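Local coordinates for uncharacterized protein (Staphylococcus aureus subsp. aureus, PDB 4H0A) that is of unknown function but pairs a cysteine-rich secretory (CAP) domain with a CAP-associated N-terminal region, at residues Y63-R66 / D67-N71; E136-D139 / E140-K143; L231-I234 / A235-L239; L285-S288 / W289-D293. One frame throughout, in Å; residues are numbered along the deposited sequence.

Contact 1: residues Y63-R66 / D67-N71; sequences YPFR and DGYKN. With EDO (1,2-ethanediol), chain C.
Asn71 faces Tyr63 across an antiparallel hydrogen-bonded pair, and its side chain reaches from one aromatic ring to the next. In the Tyr63 conformer described, one of two, CB lies over a face of the ring, a CH-pi contact 3.7 Å from Asn71 CB to the ring centroid. Beyond it, CG and OD1 turn to Phe65, where Asn71 OD1 comes within 3.1 Å of Phe65 CE1 while its hydrogen bond goes to Ser84. ND2, on the other branch, donates an almost straight bond (167°) to O2 of an ethanediol, 2.9 Å from Asn71 ND2; this molecule, probably from the crystallisation liquor, is held also by Arg170. A weak, tentative bond runs from ND2 to Tyr63 OH in the same conformer, whose ring plane is 87° from the amide. A short side chain with both a donor and an acceptor suits this place between two rings.

Phe65 has its CG between backbone N and carbonyl carbon (chi1 66°), which lays the ring against Tyr69 so that Tyr69 CB sits over its face. The two rings themselves are nearly parallel but barely overlap. The backbones are joined by Asn71 N to Tyr63 O (2.8 Å), Tyr63 N to Asn71 O (3.0 Å) and Phe65 N to Tyr69 O (3.1 Å). Gly68, at positive phi, suits the turn. This is a beta hairpin at the edge of the antiparallel sheet, beside helix 201-219.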
loop_
_atom_site.group_PDB
_atom_site.type_symbol
_atom_site.label_atom_id
_atom_site.label_comp_id
_atom_site.label_asym_id
_atom_site.label_seq_id
_atom_site.Cartn_x
_atom_site.Cartn_y
_atom_site.Cartn_z
ATOM N N TYR A 63 -15.025 0.220 -5.763
ATOM C CA TYR A 63 -15.462 -0.806 -4.821
ATOM C C TYR A 63 -15.533 -0.299 -3.387
ATOM O O TYR A 63 -14.727 0.539 -2.980
ATOM C CB TYR A 63 -14.495 -2.007 -4.867
ATOM C CG TYR A 63 -13.037 -1.623 -4.734
ATOM C CD1 TYR A 63 -12.303 -1.211 -5.838
ATOM C CD2 TYR A 63 -12.388 -1.680 -3.504
ATOM C CE1 TYR A 63 -10.964 -0.843 -5.723
ATOM C CE2 TYR A 63 -11.044 -1.335 -3.379
ATOM C CZ TYR A 63 -10.333 -0.911 -4.491
ATOM O OH TYR A 63 -9.007 -0.555 -4.354
ATOM N N PRO A 64 -16.440 -0.869 -2.582
ATOM C CA PRO A 64 -16.498 -0.470 -1.175
ATOM C C PRO A 64 -15.447 -1.187 -0.339
ATOM O O PRO A 64 -15.008 -2.284 -0.679
ATOM C CB PRO A 64 -17.897 -0.926 -0.748
ATOM C CG PRO A 64 -18.158 -2.139 -1.589
ATOM C CD PRO A 64 -17.463 -1.901 -2.900
ATOM N N PHE A 65 -15.100 -0.606 0.799
ATOM C CA PHE A 65 -14.314 -1.313 1.803
ATOM C C PHE A 65 -14.912 -0.958 3.186
ATOM O O PHE A 65 -15.912 -0.233 3.240
ATOM C CB PHE A 65 -12.814 -1.101 1.658
ATOM C CG PHE A 65 -12.263 0.272 1.889
ATOM C CD1 PHE A 65 -12.157 1.171 0.843
ATOM C CD2 PHE A 65 -11.637 0.589 3.089
ATOM C CE1 PHE A 65 -11.533 2.400 1.027
ATOM C CE2 PHE A 65 -11.012 1.818 3.267
ATOM C CZ PHE A 65 -10.941 2.706 2.225
ATOM N N ARG A 66 -14.438 -1.607 4.260
ATOM C CA ARG A 66 -15.018 -1.434 5.611
ATOM C C ARG A 66 -15.105 0.031 6.066
ATOM O O ARG A 66 -14.346 0.878 5.621
ATOM C CB ARG A 66 -14.234 -2.236 6.684
ATOM C CG ARG A 66 -12.716 -2.057 6.615
ATOM C CD ARG A 66 -12.000 -2.144 7.947
ATOM N NE ARG A 66 -11.990 -3.500 8.498
ATOM C CZ ARG A 66 -11.105 -3.967 9.382
ATOM N NH1 ARG A 66 -10.118 -3.191 9.826
ATOM N NH2 ARG A 66 -11.192 -5.218 9.820
ATOM N N ASP A 67 -16.036 0.289 6.982
ATOM C CA ASP A 67 -16.295 1.583 7.617
ATOM C C ASP A 67 -16.840 2.642 6.637
ATOM O O ASP A 67 -16.687 3.836 6.891
ATOM C CB ASP A 67 -15.044 2.114 8.348
ATOM C CG ASP A 67 -14.350 1.052 9.170
ATOM O OD1 ASP A 67 -15.051 0.296 9.877
ATOM O OD2 ASP A 67 -13.114 0.939 9.065
ATOM N N GLY A 68 -17.534 2.210 5.590
ATOM C CA GLY A 68 -18.227 3.114 4.683
ATOM C C GLY A 68 -17.403 3.916 3.702
ATOM O O GLY A 68 -17.887 4.948 3.228
ATOM N N TYR A 69 -16.195 3.442 3.339
ATOM C CA TYR A 69 -15.378 4.110 2.335
ATOM C C TYR A 69 -15.563 3.441 0.966
ATOM O O TYR A 69 -16.035 2.307 0.880
ATOM C CB TYR A 69 -13.896 4.079 2.713
ATOM C CG TYR A 69 -13.563 4.887 3.946
ATOM C CD1 TYR A 69 -13.299 6.249 3.861
ATOM C CD2 TYR A 69 -13.491 4.287 5.194
ATOM C CE1 TYR A 69 -12.968 6.993 4.994
ATOM C CE2 TYR A 69 -13.166 5.019 6.333
ATOM C CZ TYR A 69 -12.885 6.371 6.226
ATOM O OH TYR A 69 -12.565 7.125 7.333
ATOM N N LYS A 70 -15.183 4.150 -0.085
ATOM C CA LYS A 70 -15.236 3.637 -1.455
ATOM C C LYS A 70 -13.928 3.961 -2.135
ATOM O O LYS A 70 -13.447 5.088 -1.997
ATOM C CB LYS A 70 -16.410 4.252 -2.229
ATOM C CG LYS A 70 -17.627 3.377 -2.360
ATOM C CD LYS A 70 -18.455 3.847 -3.549
ATOM C CE LYS A 70 -19.898 3.470 -3.434
ATOM N NZ LYS A 70 -20.760 4.387 -4.215
ATOM N N ASN A 71 -13.330 2.993 -2.844
ATOM C CA ASN A 71 -12.072 3.235 -3.549
ATOM C C ASN A 71 -12.312 3.335 -5.036
ATOM O O ASN A 71 -13.125 2.590 -5.572
ATOM C CB ASN A 71 -11.050 2.135 -3.256
ATOM C CG ASN A 71 -10.128 2.440 -2.097
ATOM O OD1 ASN A 71 -10.178 3.506 -1.511
ATOM N ND2 ASN A 71 -9.279 1.515 -1.727
HETATM C C1 EDO C . -5.256 2.810 -0.370
HETATM O O1 EDO C . -4.707 4.114 -0.293
HETATM C C2 EDO C . -6.630 2.920 0.343
HETATM O O2 EDO C . -7.268 1.665 0.387
#

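Contact 2: residues E136-D139 / E140-K143; sequences ELSD and EDLK
One carboxylate oxygen, OD2 of Asp141, gathers three donors at the start of a helix: the backbone N of Ser138, the hydroxyl of the same serine, and a water. The amide bond, 3.0 Å from Ser138 N to Asp141 OD2, meets the oxygen on its anti side, 30° out of the carboxylate plane; the hydroxyl bond is weak. In return Ser138 OG accepts a weak bond from Asp141 N at 3.4 Å. Serine and aspartate thus form a capping box, for which both are apt: each has a short side chain able to accept from a backbone amide. The Ser138 hydroxyl lies between its own N and carbonyl carbon (chi1 71°), facing the first turn.

The water at OD2 also donates to Glu136 O, tying the chain that leads into the helix to the cap. Leu142 N bonds to Ser138 O (3.2 Å). Leu137 lays CG against Asp141 CB, and its CD2 meets Leu142 CD2 at 4.0 Å, an apolar patch beside the cap. At the outer surface a second water links Asp139 OD1 to Lys143 NZ, whose charges do not touch directly. Acidic side chains at this end would be favoured by the helix dipole, and the donors around OD2 would probably stabilise the ionised form of Asp141.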
loop_
_atom_site.group_PDB
_atom_site.type_symbol
_atom_site.label_atom_id
_atom_site.label_comp_id
_atom_site.label_asym_id
_atom_site.label_seq_id
_atom_site.Cartn_x
_atom_site.Cartn_y
_atom_site.Cartn_z
ATOM N N GLU A 136 3.566 6.768 17.567
ATOM C CA GLU A 136 4.957 6.570 17.993
ATOM C C GLU A 136 5.737 6.105 16.763
ATOM O O GLU A 136 5.767 4.905 16.493
ATOM C CB GLU A 136 5.019 5.527 19.130
ATOM C CG GLU A 136 4.315 5.951 20.409
ATOM C CD GLU A 136 4.913 7.173 21.076
ATOM O OE1 GLU A 136 6.158 7.237 21.196
ATOM O OE2 GLU A 136 4.137 8.073 21.467
ATOM N N LEU A 137 6.293 7.047 15.971
ATOM C CA LEU A 137 6.999 6.688 14.728
ATOM C C LEU A 137 8.389 6.093 15.012
ATOM O O LEU A 137 9.230 6.767 15.609
ATOM C CB LEU A 137 7.122 7.882 13.751
ATOM C CG LEU A 137 6.076 7.887 12.621
ATOM C CD1 LEU A 137 4.724 8.281 13.139
ATOM C CD2 LEU A 137 6.494 8.801 11.477
ATOM N N SER A 138 8.630 4.832 14.561
ATOM C CA SER A 138 9.917 4.137 14.730
ATOM C C SER A 138 10.995 4.738 13.825
ATOM O O SER A 138 10.692 5.613 13.012
ATOM C CB SER A 138 9.768 2.640 14.436
ATOM O OG SER A 138 9.561 2.351 13.061
ATOM N N ASP A 139 12.262 4.276 13.976
ATOM C CA ASP A 139 13.381 4.769 13.151
ATOM C C ASP A 139 13.127 4.530 11.671
ATOM O O ASP A 139 13.350 5.430 10.862
ATOM C CB ASP A 139 14.722 4.112 13.545
ATOM C CG ASP A 139 15.524 4.906 14.554
ATOM O OD1 ASP A 139 15.531 6.152 14.458
ATOM O OD2 ASP A 139 16.153 4.279 15.440
ATOM N N GLU A 140 12.682 3.312 11.334
ATOM C CA GLU A 140 12.340 2.899 9.975
ATOM C C GLU A 140 11.202 3.777 9.410
ATOM O O GLU A 140 11.267 4.155 8.239
ATOM C CB GLU A 140 11.925 1.407 9.973
ATOM C CG GLU A 140 11.568 0.828 8.610
ATOM C CD GLU A 140 11.240 -0.655 8.629
ATOM O OE1 GLU A 140 12.106 -1.449 9.061
ATOM O OE2 GLU A 140 10.128 -1.026 8.187
ATOM N N ASP A 141 10.176 4.112 10.242
ATOM C CA ASP A 141 9.027 4.924 9.800
ATOM C C ASP A 141 9.435 6.338 9.368
ATOM O O ASP A 141 8.955 6.809 8.347
ATOM C CB ASP A 141 7.951 5.035 10.903
ATOM C CG ASP A 141 7.277 3.732 11.296
ATOM O OD1 ASP A 141 7.083 2.870 10.409
ATOM O OD2 ASP A 141 6.877 3.603 12.474
ATOM N N LEU A 142 10.321 7.005 10.115
ATOM C CA LEU A 142 10.728 8.374 9.762
ATOM C C LEU A 142 11.524 8.465 8.472
ATOM O O LEU A 142 11.443 9.481 7.774
ATOM C CB LEU A 142 11.580 8.990 10.879
ATOM C CG LEU A 142 10.832 9.321 12.142
ATOM C CD1 LEU A 142 11.793 9.513 13.283
ATOM C CD2 LEU A 142 9.995 10.576 11.958
ATOM N N LYS A 143 12.332 7.444 8.188
ATOM C CA LYS A 143 13.189 7.447 7.001
ATOM C C LYS A 143 12.456 6.931 5.757
ATOM O O LYS A 143 12.748 7.409 4.662
ATOM C CB LYS A 143 14.454 6.592 7.232
ATOM C CG LYS A 143 15.717 7.398 7.543
ATOM C CD LYS A 143 15.704 8.051 8.914
ATOM C CE LYS A 143 17.041 8.679 9.219
ATOM N NZ LYS A 143 17.035 9.430 10.504
HETATM O O HOH W 1 5.230 2.836 14.511
HETATM O O HOH W 2 15.928 7.674 12.375
#

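Contact 3: residues L231-I234 / A235-L239; sequences LAHI and ASNNL
His233 and Asn237 meet one helical turn apart, though the contact belongs to one of two modelled copies of the histidine and is doubtful. In that copy Asn237 CG lies over a face of the imidazole and ND2 is set toward the NE2/CE1 rim, 3.1 Å from His233 NE2 to Asn237 ND2. Ring and amide planes stand 74° apart. The chi1 of 165° turns the ring back toward the following turn, where Asn237 stands. A polar ring suits the exposed position of His233; Asn237 is partly exposed, beside Gln260.

The backbone bonds are those of a regular alpha helix, each amide donating to the carbonyl four residues earlier. Ala235 N reaches Leu231 O at 2.8 Å, and Ser236 N reaches Ala232 O at 3.0 Å. Asn237 N and Asn238 N follow, to His233 O and Ile234 O.

Apolar contacts lie on the inner side. Ala235 sets its small methyl against Ile319 of strand 315-322. Ile234 packs on the same Ile319 and on Leu261 of helix 254-263, a branched side chain filling the angle between sheet and helix.

The chemistry thus divides the helix: the four backbone bonds of these turns are made within it, with Gln260 adding a weak one to Ile234 O, while aliphatic groups anchor it to the CAP domain sheet.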
loop_
_atom_site.group_PDB
_atom_site.type_symbol
_atom_site.label_atom_id
_atom_site.label_comp_id
_atom_site.label_asym_id
_atom_site.label_seq_id
_atom_site.Cartn_x
_atom_site.Cartn_y
_atom_site.Cartn_z
ATOM N N LEU A 231 -1.321 -20.362 -9.269
ATOM C CA LEU A 231 -0.579 -19.861 -8.106
ATOM C C LEU A 231 -1.538 -19.197 -7.119
ATOM O O LEU A 231 -1.350 -19.325 -5.912
ATOM C CB LEU A 231 0.498 -18.853 -8.520
ATOM C CG LEU A 231 1.648 -19.366 -9.360
ATOM C CD1 LEU A 231 2.609 -18.240 -9.694
ATOM C CD2 LEU A 231 2.381 -20.483 -8.658
ATOM N N ALA A 232 -2.569 -18.495 -7.633
ATOM C CA ALA A 232 -3.583 -17.850 -6.797
ATOM C C ALA A 232 -4.379 -18.910 -6.031
ATOM O O ALA A 232 -4.689 -18.707 -4.859
ATOM C CB ALA A 232 -4.507 -16.988 -7.651
ATOM N N HIS A 233 -4.680 -20.053 -6.687
ATOM C CA HIS A 233 -5.388 -21.178 -6.056
ATOM C C HIS A 233 -4.534 -21.764 -4.949
ATOM O O HIS A 233 -5.034 -22.030 -3.849
ATOM C CB HIS A 233 -5.738 -22.274 -7.091
ATOM C CG HIS A 233 -6.142 -23.591 -6.493
ATOM N ND1 HIS A 233 -5.230 -24.620 -6.331
ATOM C CD2 HIS A 233 -7.349 -24.007 -6.047
ATOM C CE1 HIS A 233 -5.907 -25.623 -5.796
ATOM N NE2 HIS A 233 -7.187 -25.303 -5.614
ATOM N N ILE A 234 -3.242 -21.989 -5.246
ATOM C CA ILE A 234 -2.304 -22.543 -4.269
ATOM C C ILE A 234 -2.190 -21.567 -3.078
ATOM O O ILE A 234 -2.245 -22.008 -1.937
ATOM C CB ILE A 234 -0.919 -22.838 -4.920
ATOM C CG1 ILE A 234 -1.021 -24.051 -5.872
ATOM C CG2 ILE A 234 0.162 -23.072 -3.849
ATOM C CD1 ILE A 234 0.115 -24.163 -6.902
ATOM N N ALA A 235 -2.061 -20.251 -3.350
ATOM C CA ALA A 235 -1.960 -19.224 -2.301
ATOM C C ALA A 235 -3.180 -19.221 -1.388
ATOM O O ALA A 235 -3.032 -19.120 -0.171
ATOM C CB ALA A 235 -1.800 -17.842 -2.924
ATOM N N SER A 236 -4.378 -19.347 -1.974
ATOM C CA SER A 236 -5.623 -19.384 -1.220
ATOM C C SER A 236 -5.698 -20.633 -0.335
ATOM O O SER A 236 -6.053 -20.507 0.836
ATOM C CB SER A 236 -6.821 -19.319 -2.165
ATOM O OG SER A 236 -8.042 -19.401 -1.454
ATOM N N ASN A 237 -5.361 -21.823 -0.877
ATOM C CA ASN A 237 -5.350 -23.067 -0.089
ATOM C C ASN A 237 -4.288 -23.030 0.973
ATOM O O ASN A 237 -4.539 -23.474 2.096
ATOM C CB ASN A 237 -5.116 -24.305 -0.971
ATOM C CG ASN A 237 -6.366 -24.847 -1.587
ATOM O OD1 ASN A 237 -7.472 -24.601 -1.110
ATOM N ND2 ASN A 237 -6.230 -25.609 -2.655
ATOM N N ASN A 238 -3.103 -22.509 0.637
ATOM C CA ASN A 238 -2.001 -22.421 1.596
ATOM C C ASN A 238 -2.396 -21.503 2.742
ATOM O O ASN A 238 -2.164 -21.830 3.902
ATOM C CB ASN A 238 -0.718 -21.922 0.913
ATOM C CG ASN A 238 0.539 -22.085 1.717
ATOM O OD1 ASN A 238 0.588 -22.798 2.727
ATOM N ND2 ASN A 238 1.607 -21.466 1.248
ATOM N N LEU A 239 -3.077 -20.406 2.422
ATOM C CA LEU A 239 -3.511 -19.460 3.439
ATOM C C LEU A 239 -4.620 -20.035 4.306
ATOM O O LEU A 239 -4.572 -19.904 5.529
ATOM C CB LEU A 239 -3.988 -18.166 2.776
ATOM C CG LEU A 239 -4.131 -16.962 3.674
ATOM C CD1 LEU A 239 -2.863 -16.740 4.482
ATOM C CD2 LEU A 239 -4.423 -15.724 2.848
#

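Contact 4: residues L285-S288 / W289-D293; sequences LIHS and WMNSD
Trp289 packs back on Leu285, one turn earlier in the helix, with Leu285 CD1 over one face of the indole at 3.8 Å from Trp289 CE2. Leu285 CD2 makes a CH-pi contact with the same face, 4.2 Å from the centroid of the six-membered ring. The leucine holds CG anti to its amide nitrogen (chi1 174°), which carries the branch toward the indole; the second torsion then sets both methyls against it. A broad flat ring suits this buried place, where it also reaches Leu318 of strand 315-322 and the ring of His295; its backbone N bonds to Leu285 O.

Next comes Met290, present as selenomethionine, whose CG runs alongside Ile286 CG2 at 3.8 Å. Its amide donates to Ile286 O at 2.8 Å, while Ile286 itself faces helix 201-219.

Asn291 leaves the helical backbone. Its ND2 donates to His287 O at 2.7 Å, and its own N makes only weak bonds to His287 O and Ser288 O, both bent. The amide also lies by the imidazole, with Asn291 ND2 3.2 Å from His287 CD2. Both side chains turn to the same hydroxyl, Thr144 OG1, bonded by His287 NE2 and Asn291 OD1.

Ser292, with its hydroxyl bonded to His295, stands at the N-cap of the following helix. The asparagine side chain thus satisfies a carbonyl that its backbone amide serves poorly, closing one helix just before the serine opens the next.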
loop_
_atom_site.group_PDB
_atom_site.type_symbol
_atom_site.label_atom_id
_atom_site.label_comp_id
_atom_site.label_asym_id
_atom_site.label_seq_id
_atom_site.Cartn_x
_atom_site.Cartn_y
_atom_site.Cartn_z
ATOM N N LEU A 285 1.219 -2.599 3.609
ATOM C CA LEU A 285 1.778 -3.938 3.406
ATOM C C LEU A 285 3.016 -3.910 2.494
ATOM O O LEU A 285 4.013 -4.543 2.813
ATOM C CB LEU A 285 0.714 -4.857 2.769
ATOM C CG LEU A 285 1.228 -6.240 2.377
ATOM C CD1 LEU A 285 1.443 -7.120 3.594
ATOM C CD2 LEU A 285 0.344 -6.839 1.409
ATOM N N ILE A 286 2.919 -3.237 1.335
ATOM C CA ILE A 286 4.025 -3.148 0.369
ATOM C C ILE A 286 5.219 -2.441 1.011
ATOM O O ILE A 286 6.347 -2.887 0.817
ATOM C CB ILE A 286 3.565 -2.459 -0.938
ATOM C CG1 ILE A 286 2.612 -3.413 -1.710
ATOM C CG2 ILE A 286 4.774 -2.013 -1.814
ATOM C CD1 ILE A 286 3.309 -4.526 -2.537
ATOM N N HIS A 287 4.979 -1.377 1.793
ATOM C CA HIS A 287 6.059 -0.691 2.503
ATOM C C HIS A 287 6.823 -1.671 3.417
ATOM O O HIS A 287 8.054 -1.608 3.470
ATOM C CB HIS A 287 5.520 0.495 3.330
ATOM C CG HIS A 287 6.521 1.033 4.306
ATOM N ND1 HIS A 287 6.497 0.658 5.636
ATOM C CD2 HIS A 287 7.598 1.823 4.094
ATOM C CE1 HIS A 287 7.529 1.261 6.199
ATOM N NE2 HIS A 287 8.226 1.965 5.307
ATOM N N SER A 288 6.106 -2.553 4.142
ATOM C CA SER A 288 6.757 -3.511 5.039
ATOM C C SER A 288 7.563 -4.545 4.254
ATOM O O SER A 288 8.670 -4.873 4.669
ATOM C CB SER A 288 5.740 -4.194 5.946
ATOM O OG SER A 288 5.187 -3.244 6.842
ATOM N N TRP A 289 7.054 -5.008 3.094
ATOM C CA TRP A 289 7.812 -5.950 2.257
ATOM C C TRP A 289 9.018 -5.255 1.609
ATOM O O TRP A 289 10.109 -5.827 1.591
ATOM C CB TRP A 289 6.914 -6.586 1.182
ATOM C CG TRP A 289 5.915 -7.570 1.715
ATOM C CD1 TRP A 289 5.754 -7.967 3.010
ATOM C CD2 TRP A 289 4.907 -8.251 0.960
ATOM N NE1 TRP A 289 4.736 -8.882 3.101
ATOM C CE2 TRP A 289 4.168 -9.043 1.865
ATOM C CE3 TRP A 289 4.553 -8.269 -0.396
ATOM C CZ2 TRP A 289 3.124 -9.877 1.448
ATOM C CZ3 TRP A 289 3.524 -9.101 -0.807
ATOM C CH2 TRP A 289 2.821 -9.890 0.109
HETATM N N MSE A 290 8.841 -4.013 1.129
HETATM C CA MSE A 290 9.929 -3.237 0.513
HETATM C C MSE A 290 11.058 -2.919 1.523
HETATM O O MSE A 290 12.188 -2.694 1.097
HETATM C CB MSE A 290 9.400 -1.904 -0.072
HETATM C CG MSE A 290 8.507 -2.039 -1.329
HETATM SE SE MSE A 290 9.454 -2.632 -2.894
HETATM C CE MSE A 290 10.779 -1.244 -3.072
ATOM N N ASN A 291 10.760 -2.893 2.848
ATOM C CA ASN A 291 11.762 -2.577 3.879
ATOM C C ASN A 291 12.288 -3.838 4.595
ATOM O O ASN A 291 12.948 -3.733 5.629
ATOM C CB ASN A 291 11.192 -1.557 4.859
ATOM C CG ASN A 291 11.131 -0.188 4.229
ATOM O OD1 ASN A 291 11.968 0.660 4.493
ATOM N ND2 ASN A 291 10.190 0.050 3.323
ATOM N N SER A 292 12.066 -5.017 3.988
ATOM C CA SER A 292 12.597 -6.301 4.421
ATOM C C SER A 292 13.382 -6.840 3.236
ATOM O O SER A 292 12.773 -7.110 2.203
ATOM C CB SER A 292 11.467 -7.235 4.838
ATOM O OG SER A 292 11.924 -8.571 4.973
ATOM N N ASP A 293 14.726 -6.918 3.341
ATOM C CA ASP A 293 15.602 -7.345 2.239
ATOM C C ASP A 293 15.124 -8.627 1.551
ATOM O O ASP A 293 15.078 -8.681 0.319
ATOM C CB ASP A 293 17.039 -7.558 2.747
ATOM C CG ASP A 293 18.007 -8.003 1.663
ATOM O OD1 ASP A 293 18.180 -7.250 0.675
ATOM O OD2 ASP A 293 18.565 -9.119 1.785
#

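Contacts 2 and 4 are the two that touch: their centres are 14 Å apart, and Glu140 OE2 lies 3.5 Å from Asn291 CB. Since contact 2 belongs to the CAP-associated N-terminal range and contact 4 to the CAP range, this is one place where the two parts of the chain meet, with Thr144 of helix 139-144 bonded to His287 and Asn291. Contact 1 stands across the centre of the chain from contact 4, centres about 25 Å apart, yet helix 201-219 packs on Tyr63 of the one and Ile286 of the other. Contact 3 lies within the CAP range, its nearest atoms about 10 Å from contact 4; strand 315-322 touches both.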